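Long-range contacts in peptidoglycan-N-acetylmuramic acid deacetylase PdaA (Bacillus subtilis, PDB 1NY1), which removes the acetyl group from N-acetylmuramic acid residues of peptidoglycan, a step toward the muramic delta-lactam of the spore cortex that is needed for germination: residues A[34-38]-A[229-233]; A[79-83]-A[126-130]; A[107-113]-A[145-150]; A[116-121]-A[153-159]. All blocks are in the same frame, centred on the assembly; numbering follows the deposited sequence.

How the contacts relate
Contacts 3 and 4 form one continuous interface, their centres 10 Å apart: Tyr149 OH of contact 3 lies 3.7 Å from Ile116 CD1 of contact 4, and both contacts draw on helix 148-156. Contacts 4 and 2 share helix 113-131 without touching, their nearest atoms about 5 Å apart. Contacts 2, 3 and 4 all lie near the metal-binding site, the side chains of Val81, Leu108 and Leu120 each about 8 Å from that of His101. Contact 1 stands apart, its centre 19 Å from that of contact 4; it brings the C-terminal helix back to the chain just before the first long strand, 44-51.

Contact 1: residues A[34-38]-A[229-233]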
loop_
_atom_site.group_PDB
_atom_site.type_symbol
_atom_site.label_atom_id
_atom_site.label_comp_id
_atom_site.label_asym_id
_atom_site.label_seq_id
_atom_site.Cartn_x
_atom_site.Cartn_y
_atom_site.Cartn_z
ATOM N N ALA A 34 -11.745 -7.566 -1.472
ATOM C CA ALA A 34 -10.488 -6.894 -1.787
ATOM C C ALA A 34 -10.802 -5.705 -2.691
ATOM O O ALA A 34 -11.830 -5.695 -3.365
ATOM C CB ALA A 34 -9.542 -7.856 -2.492
ATOM N N PHE A 35 -9.936 -4.697 -2.705
ATOM C CA PHE A 35 -10.180 -3.531 -3.553
ATOM C C PHE A 35 -8.892 -2.882 -4.024
ATOM O O PHE A 35 -7.816 -3.158 -3.491
ATOM C CB PHE A 35 -11.038 -2.502 -2.804
ATOM C CG PHE A 35 -10.461 -2.080 -1.485
ATOM C CD1 PHE A 35 -9.477 -1.096 -1.418
ATOM C CD2 PHE A 35 -10.874 -2.695 -0.309
ATOM C CE1 PHE A 35 -8.911 -0.734 -0.197
ATOM C CE2 PHE A 35 -10.314 -2.343 0.917
ATOM C CZ PHE A 35 -9.329 -1.360 0.973
ATOM N N TYR A 36 -9.001 -2.029 -5.037
ATOM C CA TYR A 36 -7.833 -1.327 -5.561
ATOM C C TYR A 36 -8.134 0.150 -5.752
ATOM O O TYR A 36 -7.264 0.928 -6.136
ATOM C CB TYR A 36 -7.371 -1.938 -6.883
ATOM C CG TYR A 36 -8.400 -1.979 -7.996
ATOM C CD1 TYR A 36 -9.345 -3.000 -8.057
ATOM C CD2 TYR A 36 -8.360 -1.053 -9.038
ATOM C CE1 TYR A 36 -10.221 -3.109 -9.137
ATOM C CE2 TYR A 36 -9.232 -1.150 -10.127
ATOM C CZ TYR A 36 -10.152 -2.182 -10.171
ATOM O OH TYR A 36 -10.979 -2.311 -11.261
ATOM N N LEU A 37 -9.376 0.525 -5.464
ATOM C CA LEU A 37 -9.820 1.907 -5.564
ATOM C C LEU A 37 -10.676 2.267 -4.358
ATOM O O LEU A 37 -11.286 1.397 -3.734
ATOM C CB LEU A 37 -10.647 2.120 -6.835
ATOM C CG LEU A 37 -9.917 2.159 -8.179
ATOM C CD1 LEU A 37 -10.920 1.982 -9.309
ATOM C CD2 LEU A 37 -9.165 3.475 -8.323
ATOM N N GLY A 38 -10.718 3.561 -4.050
ATOM C CA GLY A 38 -11.523 4.055 -2.950
ATOM C C GLY A 38 -12.764 4.683 -3.559
ATOM O O GLY A 38 -13.300 4.159 -4.537
ATOM N N LEU A 229 -11.115 5.045 4.131
ATOM C CA LEU A 229 -11.735 4.403 2.980
ATOM C C LEU A 229 -12.709 3.334 3.460
ATOM O O LEU A 229 -13.864 3.295 3.033
ATOM C CB LEU A 229 -10.653 3.774 2.094
ATOM C CG LEU A 229 -11.045 3.239 0.715
ATOM C CD1 LEU A 229 -9.788 3.098 -0.131
ATOM C CD2 LEU A 229 -11.770 1.905 0.832
HETATM N N MSE A 230 -12.240 2.474 4.357
HETATM C CA MSE A 230 -13.071 1.398 4.886
HETATM C C MSE A 230 -14.293 1.940 5.627
HETATM O O MSE A 230 -15.418 1.495 5.398
HETATM C CB MSE A 230 -12.253 0.519 5.834
HETATM C CG MSE A 230 -11.204 -0.343 5.153
HETATM SE SE MSE A 230 -11.992 -1.693 4.030
HETATM C CE MSE A 230 -12.688 -2.861 5.402
ATOM N N PHE A 231 -14.066 2.905 6.511
ATOM C CA PHE A 231 -15.148 3.494 7.293
ATOM C C PHE A 231 -16.241 4.126 6.442
ATOM O O PHE A 231 -17.423 3.821 6.602
ATOM C CB PHE A 231 -14.593 4.554 8.244
ATOM C CG PHE A 231 -15.655 5.303 8.995
ATOM C CD1 PHE A 231 -16.429 4.660 9.956
ATOM C CD2 PHE A 231 -15.882 6.651 8.743
ATOM C CE1 PHE A 231 -17.415 5.349 10.656
ATOM C CE2 PHE A 231 -16.864 7.351 9.434
ATOM C CZ PHE A 231 -17.632 6.699 10.394
ATOM N N GLU A 232 -15.840 5.018 5.545
ATOM C CA GLU A 232 -16.787 5.717 4.689
ATOM C C GLU A 232 -17.544 4.782 3.755
ATOM O O GLU A 232 -18.683 5.062 3.375
ATOM C CB GLU A 232 -16.056 6.800 3.896
ATOM C CG GLU A 232 -15.410 7.847 4.796
ATOM C CD GLU A 232 -14.672 8.923 4.027
ATOM O OE1 GLU A 232 -14.119 9.839 4.674
ATOM O OE2 GLU A 232 -14.641 8.852 2.781
ATOM N N LYS A 233 -16.914 3.667 3.401
ATOM C CA LYS A 233 -17.531 2.687 2.520
ATOM C C LYS A 233 -18.604 1.906 3.280
ATOM O O LYS A 233 -19.532 1.362 2.680
ATOM C CB LYS A 233 -16.465 1.732 1.969
ATOM C CG LYS A 233 -16.987 0.770 0.916
ATOM C CD LYS A 233 -15.868 -0.000 0.215
ATOM C CE LYS A 233 -15.220 -1.059 1.107
ATOM N NZ LYS A 233 -14.209 -0.514 2.051
#
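The Phe35 ring has Leu229 over one face and Met230, present as selenomethionine, approaching on a slant. Leu229 CD2 stands 4.2 Å from the ring centroid and 19° off the normal, a CH-pi contact displaced toward the CE1-CZ side. The Met230 selenium makes a Met-aromatic contact with the ring, coming closest at CE2, with SE to Phe35 CE2 3.6 Å. Phe35 holds CG between its backbone N and carbonyl carbon (chi1 55°), and in this rotamer the ring reaches out to the helix. Leu229 puts its other methyl to use as well: CD1 lies 3.4 Å from Gly38 CA, a close approach made possible by the missing side chain there, and 3.9 Å from Phe35 CE1. More exposed, Lys233 brings NZ to 4.4 Å from Phe35 CE2, and this amine has no polar partner in the model. An alanine in place of Phe35 would take away the ring and probably open a gap beneath Leu229 CD2, with the Met230 side chain left freer to turn. Phe35 and Leu229 both rest on Ile195 of strand 194-198, while Phe35 and Met230 also touch Gln160 of strand 160-161. Backbone bonds from Phe35 to Phe163 and from Gly38 to Gly193 tie the loop down, so helix 226-234 packs against an anchored segment, away from the catalytic site.

Contact 2: residues A[79-83]-A[126-130]; sequences HFVKD and EVYKI
Residues 79-83 of helix 78-83 and 126-130 of helix 113-131 run side by side in the same general direction, at 25° with their axes 10.1 Å apart, and their CA atoms come nearest at Val81 and Val127. Val81 is the central side chain. Its CG1, placed anti to the backbone N (chi1 175°), meets the aliphatic part of Glu126 at CG, an unusually short 3.2 Å that may be imprecise, and Ile130 CD1 at 3.7 Å. The other methyl, CG2, packs against Val127 CG2. Ile130 also touches Pro85 of helix 85-93. Farther out, Lys82 bends at chi2 and chi3 and lays CD across the Glu126 carboxylate carbon, 3.6 Å away, the two chains nearly perpendicular. The charged ends do not close into a salt bridge: Lys82 NZ is 4.0 Å from Glu126 OE2. Two waters do the joining instead. One donates to both Val81 O and Glu126 OE1, spanning the helices. The other donates to Glu126 OE2 at 2.8 Å and accepts from Lys129 NZ and, weakly, from Lys82 NZ. A seam of Val81, Val127, Ile130 and the Glu126 methylenes thus adjoins a hydrated outer edge, where the carboxylate probably eases the mutual charge of two lysines.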
loop_
_atom_site.group_PDB
_atom_site.type_symbol
_atom_site.label_atom_id
_atom_site.label_comp_id
_atom_site.label_asym_id
_atom_site.label_seq_id
_atom_site.Cartn_x
_atom_site.Cartn_y
_atom_site.Cartn_z
ATOM N N HIS A 79 11.474 -8.371 7.699
ATOM C CA HIS A 79 12.805 -7.778 7.702
ATOM C C HIS A 79 12.797 -6.292 8.036
ATOM O O HIS A 79 13.615 -5.825 8.828
ATOM C CB HIS A 79 13.493 -7.963 6.350
ATOM C CG HIS A 79 14.789 -7.219 6.241
ATOM N ND1 HIS A 79 15.920 -7.587 6.939
ATOM C CD2 HIS A 79 15.111 -6.084 5.577
ATOM C CE1 HIS A 79 16.881 -6.711 6.711
ATOM N NE2 HIS A 79 16.416 -5.788 5.889
ATOM N N PHE A 80 11.888 -5.548 7.414
ATOM C CA PHE A 80 11.806 -4.116 7.656
ATOM C C PHE A 80 11.535 -3.826 9.128
ATOM O O PHE A 80 12.179 -2.966 9.735
ATOM C CB PHE A 80 10.699 -3.485 6.810
ATOM C CG PHE A 80 10.666 -1.990 6.894
ATOM C CD1 PHE A 80 11.560 -1.222 6.154
ATOM C CD2 PHE A 80 9.786 -1.349 7.756
ATOM C CE1 PHE A 80 11.579 0.166 6.274
ATOM C CE2 PHE A 80 9.795 0.038 7.887
ATOM C CZ PHE A 80 10.696 0.797 7.144
ATOM N N VAL A 81 10.571 -4.542 9.696
ATOM C CA VAL A 81 10.213 -4.359 11.097
ATOM C C VAL A 81 11.396 -4.662 12.016
ATOM O O VAL A 81 11.702 -3.886 12.916
ATOM C CB VAL A 81 9.010 -5.258 11.483
ATOM C CG1 VAL A 81 8.727 -5.142 12.974
ATOM C CG2 VAL A 81 7.778 -4.841 10.690
ATOM N N LYS A 82 12.061 -5.785 11.777
ATOM C CA LYS A 82 13.204 -6.181 12.589
ATOM C C LYS A 82 14.401 -5.245 12.396
ATOM O O LYS A 82 15.144 -4.970 13.338
ATOM C CB LYS A 82 13.620 -7.612 12.238
ATOM C CG LYS A 82 12.500 -8.649 12.363
ATOM C CD LYS A 82 12.336 -9.167 13.784
ATOM C CE LYS A 82 13.479 -10.110 14.164
ATOM N NZ LYS A 82 13.336 -10.631 15.557
ATOM N N ASP A 83 14.586 -4.746 11.179
ATOM C CA ASP A 83 15.717 -3.870 10.894
ATOM C C ASP A 83 15.499 -2.401 11.256
ATOM O O ASP A 83 16.452 -1.694 11.598
ATOM C CB ASP A 83 16.089 -3.986 9.408
ATOM C CG ASP A 83 17.363 -3.249 9.070
ATOM O OD1 ASP A 83 18.411 -3.570 9.673
ATOM O OD2 ASP A 83 17.321 -2.348 8.200
ATOM N N GLU A 126 5.691 -8.905 15.899
ATOM C CA GLU A 126 6.855 -8.034 16.027
ATOM C C GLU A 126 6.464 -6.559 16.109
ATOM O O GLU A 126 7.056 -5.790 16.873
ATOM C CB GLU A 126 7.809 -8.260 14.848
ATOM C CG GLU A 126 9.153 -7.572 15.013
ATOM C CD GLU A 126 9.920 -8.066 16.224
ATOM O OE1 GLU A 126 10.730 -7.285 16.766
ATOM O OE2 GLU A 126 9.718 -9.233 16.624
ATOM N N VAL A 127 5.476 -6.157 15.317
ATOM C CA VAL A 127 5.019 -4.773 15.346
ATOM C C VAL A 127 4.485 -4.453 16.745
ATOM O O VAL A 127 4.778 -3.395 17.299
ATOM C CB VAL A 127 3.900 -4.521 14.301
ATOM C CG1 VAL A 127 3.324 -3.114 14.472
ATOM C CG2 VAL A 127 4.458 -4.683 12.898
ATOM N N TYR A 128 3.716 -5.375 17.318
ATOM C CA TYR A 128 3.152 -5.156 18.647
ATOM C C TYR A 128 4.225 -5.021 19.720
ATOM O O TYR A 128 4.100 -4.204 20.633
ATOM C CB TYR A 128 2.187 -6.285 19.020
ATOM C CG TYR A 128 1.451 -6.031 20.318
ATOM C CD1 TYR A 128 2.012 -6.384 21.550
ATOM C CD2 TYR A 128 0.204 -5.403 20.319
ATOM C CE1 TYR A 128 1.346 -6.119 22.750
ATOM C CE2 TYR A 128 -0.467 -5.130 21.512
ATOM C CZ TYR A 128 0.109 -5.492 22.720
ATOM O OH TYR A 128 -0.560 -5.238 23.898
ATOM N N LYS A 129 5.273 -5.829 19.615
ATOM C CA LYS A 129 6.376 -5.787 20.568
ATOM C C LYS A 129 6.975 -4.387 20.585
ATOM O O LYS A 129 7.481 -3.917 21.604
ATOM C CB LYS A 129 7.459 -6.788 20.158
ATOM C CG LYS A 129 8.707 -6.752 21.027
ATOM C CD LYS A 129 9.822 -7.600 20.439
ATOM C CE LYS A 129 11.054 -7.579 21.334
ATOM N NZ LYS A 129 12.189 -8.366 20.762
ATOM N N ILE A 130 6.911 -3.720 19.439
ATOM C CA ILE A 130 7.465 -2.382 19.303
ATOM C C ILE A 130 6.497 -1.260 19.668
ATOM O O ILE A 130 6.840 -0.352 20.425
ATOM C CB ILE A 130 7.943 -2.139 17.851
ATOM C CG1 ILE A 130 9.060 -3.129 17.501
ATOM C CG2 ILE A 130 8.411 -0.700 17.690
ATOM C CD1 ILE A 130 9.450 -3.128 16.036
HETATM O O HOH W 1 12.288 -4.869 15.604
HETATM O O HOH W 2 11.891 -9.803 18.276
#

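Contact 3: residues A[107-113]-A[145-150]; sequences DLTTKTA and VFSEYV
Tyr149 reaches across to the loop 107-113 and donates a hydrogen bond from its hydroxyl to Lys111 O, OH to O 2.8 Å. The bond lies in the carbonyl plane and uses a lone pair, with a C=O...donor angle of 137°, and the oxygen in turn sits at the edge of the tyrosine ring. A second group of contacts centres on the Thr109 methyl, where CG2 settles 3.6 Å from Phe146 O and 3.7 Å from Val150 CG2. Beside it, Leu108 CD1 packs on Val150 CG1 at 3.8 Å, and Val145 CG1 lies against the Asp107 carboxylate, 3.7 Å from OD2. A water hydrogen-bonded to Leu108 N and Val145 O adds a polar bridge.

Asp107 also shapes the loop from within. OD1 accepts from Thr109 N, closing an Asx turn, and from Thr109 OG1 at 2.6 Å, the hydroxyl coming from above the carboxylate plane. Thr109 places OG1 between its backbone N and carbonyl carbon (chi1 75°), which aims the hydroxyl at Asp107 and the methyl at Val150. An alanine at Asp107 would strip Thr109 of its acceptor and is likely to leave that side chain freer to turn, so that CG2 is held less firmly against Val150. On the other segment, Ser147 OG N-caps helix 148-156 by accepting from Val150 N, and bonds Asn3 OD1 too; Asn3 ND2 donates to Thr109 O. Polar bonds therefore brace each segment internally, while one tyrosine bond, one water, a patch of methyl groups and Asn3 as an outside bridge join the two.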
loop_
_atom_site.group_PDB
_atom_site.type_symbol
_atom_site.label_atom_id
_atom_site.label_comp_id
_atom_site.label_asym_id
_atom_site.label_seq_id
_atom_site.Cartn_x
_atom_site.Cartn_y
_atom_site.Cartn_z
ATOM N N ASP A 107 5.867 -16.039 -2.005
ATOM C CA ASP A 107 4.756 -16.172 -2.937
ATOM C C ASP A 107 3.720 -16.944 -2.127
ATOM O O ASP A 107 3.872 -18.145 -1.913
ATOM C CB ASP A 107 5.181 -16.997 -4.156
ATOM C CG ASP A 107 4.087 -17.114 -5.197
ATOM O OD1 ASP A 107 2.913 -17.345 -4.822
ATOM O OD2 ASP A 107 4.401 -16.991 -6.401
ATOM N N LEU A 108 2.679 -16.260 -1.666
ATOM C CA LEU A 108 1.654 -16.904 -0.857
ATOM C C LEU A 108 0.953 -18.082 -1.514
ATOM O O LEU A 108 0.464 -18.966 -0.819
ATOM C CB LEU A 108 0.603 -15.882 -0.424
ATOM C CG LEU A 108 1.126 -14.747 0.455
ATOM C CD1 LEU A 108 -0.003 -13.773 0.757
ATOM C CD2 LEU A 108 1.705 -15.326 1.733
ATOM N N THR A 109 0.898 -18.106 -2.843
ATOM C CA THR A 109 0.212 -19.202 -3.520
ATOM C C THR A 109 0.954 -20.522 -3.353
ATOM O O THR A 109 0.433 -21.577 -3.706
ATOM C CB THR A 109 0.025 -18.939 -5.036
ATOM O OG1 THR A 109 1.273 -19.117 -5.717
ATOM C CG2 THR A 109 -0.488 -17.523 -5.273
ATOM N N THR A 110 2.161 -20.463 -2.802
ATOM C CA THR A 110 2.964 -21.663 -2.598
ATOM C C THR A 110 2.993 -22.093 -1.130
ATOM O O THR A 110 3.667 -23.062 -0.775
ATOM C CB THR A 110 4.416 -21.435 -3.068
ATOM O OG1 THR A 110 5.054 -20.482 -2.208
ATOM C CG2 THR A 110 4.436 -20.907 -4.499
ATOM N N LYS A 111 2.265 -21.368 -0.284
ATOM C CA LYS A 111 2.214 -21.659 1.148
ATOM C C LYS A 111 0.881 -22.268 1.581
ATOM O O LYS A 111 -0.175 -21.936 1.042
ATOM C CB LYS A 111 2.445 -20.382 1.964
ATOM C CG LYS A 111 3.775 -19.688 1.718
ATOM C CD LYS A 111 4.960 -20.568 2.089
ATOM C CE LYS A 111 6.275 -19.863 1.774
ATOM N NZ LYS A 111 7.478 -20.717 2.023
ATOM N N THR A 112 0.940 -23.151 2.570
ATOM C CA THR A 112 -0.259 -23.790 3.095
ATOM C C THR A 112 -0.959 -22.806 4.029
ATOM O O THR A 112 -0.394 -21.768 4.380
ATOM C CB THR A 112 0.091 -25.041 3.903
ATOM O OG1 THR A 112 0.803 -24.657 5.086
ATOM C CG2 THR A 112 0.960 -25.974 3.077
ATOM N N ALA A 113 -2.181 -23.138 4.438
ATOM C CA ALA A 113 -2.940 -22.270 5.334
ATOM C C ALA A 113 -2.159 -21.975 6.612
ATOM O O ALA A 113 -2.092 -20.828 7.053
ATOM C CB ALA A 113 -4.280 -22.911 5.672
ATOM N N VAL A 145 1.362 -10.962 -6.121
ATOM C CA VAL A 145 0.936 -12.284 -6.562
ATOM C C VAL A 145 -0.075 -12.891 -5.601
ATOM O O VAL A 145 0.162 -12.966 -4.397
ATOM C CB VAL A 145 2.131 -13.249 -6.699
ATOM C CG1 VAL A 145 1.638 -14.631 -7.093
ATOM C CG2 VAL A 145 3.102 -12.722 -7.736
ATOM N N PHE A 146 -1.208 -13.323 -6.142
ATOM C CA PHE A 146 -2.254 -13.924 -5.327
ATOM C C PHE A 146 -3.056 -14.975 -6.109
ATOM O O PHE A 146 -2.641 -15.427 -7.180
ATOM C CB PHE A 146 -3.191 -12.831 -4.790
ATOM C CG PHE A 146 -3.965 -12.107 -5.861
ATOM C CD1 PHE A 146 -3.335 -11.201 -6.711
ATOM C CD2 PHE A 146 -5.319 -12.365 -6.043
ATOM C CE1 PHE A 146 -4.043 -10.565 -7.727
ATOM C CE2 PHE A 146 -6.036 -11.735 -7.056
ATOM C CZ PHE A 146 -5.395 -10.834 -7.901
ATOM N N SER A 147 -4.203 -15.360 -5.562
ATOM C CA SER A 147 -5.076 -16.347 -6.189
ATOM C C SER A 147 -6.360 -16.372 -5.380
ATOM O O SER A 147 -6.434 -15.764 -4.316
ATOM C CB SER A 147 -4.431 -17.735 -6.156
ATOM O OG SER A 147 -4.313 -18.209 -4.818
ATOM N N GLU A 148 -7.375 -17.064 -5.874
ATOM C CA GLU A 148 -8.619 -17.129 -5.130
ATOM C C GLU A 148 -8.343 -17.809 -3.789
ATOM O O GLU A 148 -8.886 -17.413 -2.760
ATOM C CB GLU A 148 -9.671 -17.890 -5.931
ATOM C CG GLU A 148 -10.987 -18.068 -5.205
ATOM C CD GLU A 148 -12.150 -18.222 -6.158
ATOM O OE1 GLU A 148 -11.904 -18.514 -7.347
ATOM O OE2 GLU A 148 -13.306 -18.055 -5.715
ATOM N N TYR A 149 -7.478 -18.820 -3.805
ATOM C CA TYR A 149 -7.109 -19.542 -2.590
ATOM C C TYR A 149 -6.487 -18.601 -1.557
ATOM O O TYR A 149 -6.811 -18.670 -0.371
ATOM C CB TYR A 149 -6.114 -20.658 -2.921
ATOM C CG TYR A 149 -5.275 -21.118 -1.743
ATOM C CD1 TYR A 149 -5.833 -21.860 -0.703
ATOM C CD2 TYR A 149 -3.925 -20.786 -1.660
ATOM C CE1 TYR A 149 -5.061 -22.261 0.391
ATOM C CE2 TYR A 149 -3.148 -21.179 -0.575
ATOM C CZ TYR A 149 -3.720 -21.914 0.445
ATOM O OH TYR A 149 -2.947 -22.299 1.516
ATOM N N VAL A 150 -5.586 -17.735 -2.013
ATOM C CA VAL A 150 -4.919 -16.782 -1.130
ATOM C C VAL A 150 -5.912 -15.761 -0.583
ATOM O O VAL A 150 -5.849 -15.390 0.590
ATOM C CB VAL A 150 -3.792 -16.021 -1.868
ATOM C CG1 VAL A 150 -3.199 -14.950 -0.956
ATOM C CG2 VAL A 150 -2.706 -16.997 -2.303
HETATM O O HOH W 3 2.073 -13.583 -2.670
#

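Contact 4: residues A[116-121]-A[153-159]; sequences IQDELD and ETKRLGY
Ile116 begins the contact by setting CG2 against Leu157 CD1 at 4.1 Å, with Thr154 CG2 slightly farther from the same methyl and CD1 pointing to the Glu153 CB. One residue on, Gln117 is met nearest at its backbone, Leu157 CD1 coming to 3.9 Å from Gln117 CA. Leu120, a turn after Ile116, carries the largest share of the interface. With CG anti to the carbonyl carbon (chi1 -56°) it extends CD1 over one face of the Tyr159 ring, 3.8 Å from the centroid and 26° off the normal, a CH-pi contact shifted toward CD2 and CE2. The two side chains run alongside each other, pointing opposite ways, and Leu120 CB ends up 3.6 Å from Tyr159 OH. The hydroxyl is satisfied elsewhere, by Asn124 OD1 farther along helix 113-131. The Schellman motif ending helix 148-156 helps to bring the ring there: Gly158, at a phi of 86°, turns the chain while Tyr159 N bonds back to Thr154 O at 2.9 Å. Tyr159 is thereby directed at helix 113-131, toward which Leu157, just before the turn, also points. Leu120, Thr154 and Tyr159 all touch Leu139, so both helices pack on strand 138-139, which pairs in parallel with strand 160-161.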
loop_
_atom_site.group_PDB
_atom_site.type_symbol
_atom_site.label_atom_id
_atom_site.label_comp_id
_atom_site.label_asym_id
_atom_site.label_seq_id
_atom_site.Cartn_x
_atom_site.Cartn_y
_atom_site.Cartn_z
ATOM N N ILE A 116 0.684 -19.571 5.869
ATOM C CA ILE A 116 0.168 -18.231 5.621
ATOM C C ILE A 116 -0.151 -17.550 6.952
ATOM O O ILE A 116 0.186 -16.384 7.161
ATOM C CB ILE A 116 -1.112 -18.277 4.750
ATOM C CG1 ILE A 116 -0.761 -18.774 3.346
ATOM C CG2 ILE A 116 -1.762 -16.892 4.694
ATOM C CD1 ILE A 116 -1.937 -18.835 2.395
ATOM N N GLN A 117 -0.797 -18.284 7.853
ATOM C CA GLN A 117 -1.149 -17.732 9.158
ATOM C C GLN A 117 0.093 -17.242 9.899
ATOM O O GLN A 117 0.080 -16.172 10.510
ATOM C CB GLN A 117 -1.872 -18.777 10.012
ATOM C CG GLN A 117 -2.224 -18.284 11.413
ATOM C CD GLN A 117 -2.890 -19.353 12.259
ATOM O OE1 GLN A 117 -2.336 -20.436 12.462
ATOM N NE2 GLN A 117 -4.080 -19.052 12.765
ATOM N N ASP A 118 1.159 -18.036 9.845
ATOM C CA ASP A 118 2.411 -17.691 10.511
ATOM C C ASP A 118 3.103 -16.510 9.834
ATOM O O ASP A 118 3.634 -15.623 10.504
ATOM C CB ASP A 118 3.361 -18.889 10.506
ATOM C CG ASP A 118 4.660 -18.597 11.224
ATOM O OD1 ASP A 118 4.641 -18.472 12.468
ATOM O OD2 ASP A 118 5.706 -18.477 10.548
ATOM N N GLU A 119 3.105 -16.517 8.505
ATOM C CA GLU A 119 3.732 -15.451 7.734
ATOM C C GLU A 119 3.126 -14.096 8.075
ATOM O O GLU A 119 3.832 -13.090 8.119
ATOM C CB GLU A 119 3.563 -15.703 6.233
ATOM C CG GLU A 119 4.606 -16.615 5.595
ATOM C CD GLU A 119 6.007 -16.037 5.652
ATOM O OE1 GLU A 119 6.161 -14.807 5.495
ATOM O OE2 GLU A 119 6.966 -16.813 5.839
ATOM N N LEU A 120 1.818 -14.072 8.313
ATOM C CA LEU A 120 1.146 -12.820 8.629
ATOM C C LEU A 120 1.177 -12.478 10.115
ATOM O O LEU A 120 1.508 -11.351 10.486
ATOM C CB LEU A 120 -0.302 -12.860 8.130
ATOM C CG LEU A 120 -0.481 -13.157 6.637
ATOM C CD1 LEU A 120 -1.952 -13.053 6.262
ATOM C CD2 LEU A 120 0.342 -12.181 5.816
ATOM N N ASP A 121 0.853 -13.441 10.972
ATOM C CA ASP A 121 0.849 -13.164 12.399
ATOM C C ASP A 121 2.207 -12.713 12.910
ATOM O O ASP A 121 2.287 -11.838 13.770
ATOM C CB ASP A 121 0.408 -14.379 13.208
ATOM C CG ASP A 121 0.455 -14.115 14.702
ATOM O OD1 ASP A 121 -0.308 -13.246 15.176
ATOM O OD2 ASP A 121 1.260 -14.759 15.402
ATOM N N GLU A 153 -8.285 -17.621 1.973
ATOM C CA GLU A 153 -7.598 -17.901 3.226
ATOM C C GLU A 153 -7.278 -16.667 4.055
ATOM O O GLU A 153 -7.492 -16.662 5.269
ATOM C CB GLU A 153 -6.305 -18.673 2.963
ATOM C CG GLU A 153 -6.456 -20.160 3.162
ATOM C CD GLU A 153 -6.975 -20.482 4.550
ATOM O OE1 GLU A 153 -6.282 -20.160 5.539
ATOM O OE2 GLU A 153 -8.083 -21.046 4.652
ATOM N N THR A 154 -6.755 -15.629 3.409
ATOM C CA THR A 154 -6.410 -14.410 4.124
ATOM C C THR A 154 -7.665 -13.749 4.691
ATOM O O THR A 154 -7.637 -13.221 5.800
ATOM C CB THR A 154 -5.631 -13.423 3.213
ATOM O OG1 THR A 154 -6.384 -13.146 2.023
ATOM C CG2 THR A 154 -4.281 -14.022 2.827
ATOM N N LYS A 155 -8.761 -13.803 3.941
ATOM C CA LYS A 155 -10.027 -13.233 4.388
ATOM C C LYS A 155 -10.530 -14.028 5.588
ATOM O O LYS A 155 -11.116 -13.471 6.517
ATOM C CB LYS A 155 -11.070 -13.286 3.265
ATOM C CG LYS A 155 -12.452 -12.805 3.682
ATOM C CD LYS A 155 -13.488 -13.003 2.584
ATOM C CE LYS A 155 -14.870 -12.583 3.069
ATOM N NZ LYS A 155 -15.937 -12.791 2.055
ATOM N N ARG A 156 -10.300 -15.337 5.566
ATOM C CA ARG A 156 -10.733 -16.187 6.668
ATOM C C ARG A 156 -9.966 -15.787 7.922
ATOM O O ARG A 156 -10.477 -15.903 9.035
ATOM C CB ARG A 156 -10.469 -17.661 6.351
ATOM C CG ARG A 156 -11.104 -18.618 7.353
ATOM C CD ARG A 156 -10.856 -20.074 6.985
ATOM N NE ARG A 156 -9.816 -20.702 7.799
ATOM C CZ ARG A 156 -8.539 -20.332 7.821
ATOM N NH1 ARG A 156 -8.115 -19.322 7.075
ATOM N NH2 ARG A 156 -7.675 -20.985 8.586
ATOM N N LEU A 157 -8.741 -15.307 7.724
ATOM C CA LEU A 157 -7.884 -14.871 8.817
ATOM C C LEU A 157 -8.199 -13.441 9.252
ATOM O O LEU A 157 -7.515 -12.880 10.110
ATOM C CB LEU A 157 -6.415 -14.969 8.402
ATOM C CG LEU A 157 -5.900 -16.382 8.117
ATOM C CD1 LEU A 157 -4.451 -16.318 7.673
ATOM C CD2 LEU A 157 -6.035 -17.232 9.367
ATOM N N GLY A 158 -9.229 -12.858 8.646
ATOM C CA GLY A 158 -9.636 -11.507 8.988
ATOM C C GLY A 158 -8.901 -10.403 8.256
ATOM O O GLY A 158 -9.007 -9.232 8.625
ATOM N N TYR A 159 -8.165 -10.761 7.211
ATOM C CA TYR A 159 -7.413 -9.772 6.452
ATOM C C TYR A 159 -8.146 -9.181 5.265
ATOM O O TYR A 159 -8.852 -9.872 4.526
ATOM C CB TYR A 159 -6.088 -10.366 5.969
ATOM C CG TYR A 159 -5.019 -10.392 7.028
ATOM C CD1 TYR A 159 -4.237 -9.261 7.280
ATOM C CD2 TYR A 159 -4.801 -11.534 7.800
ATOM C CE1 TYR A 159 -3.265 -9.267 8.273
ATOM C CE2 TYR A 159 -3.829 -11.546 8.801
ATOM C CZ TYR A 159 -3.068 -10.415 9.032
ATOM O OH TYR A 159 -2.110 -10.418 10.024
#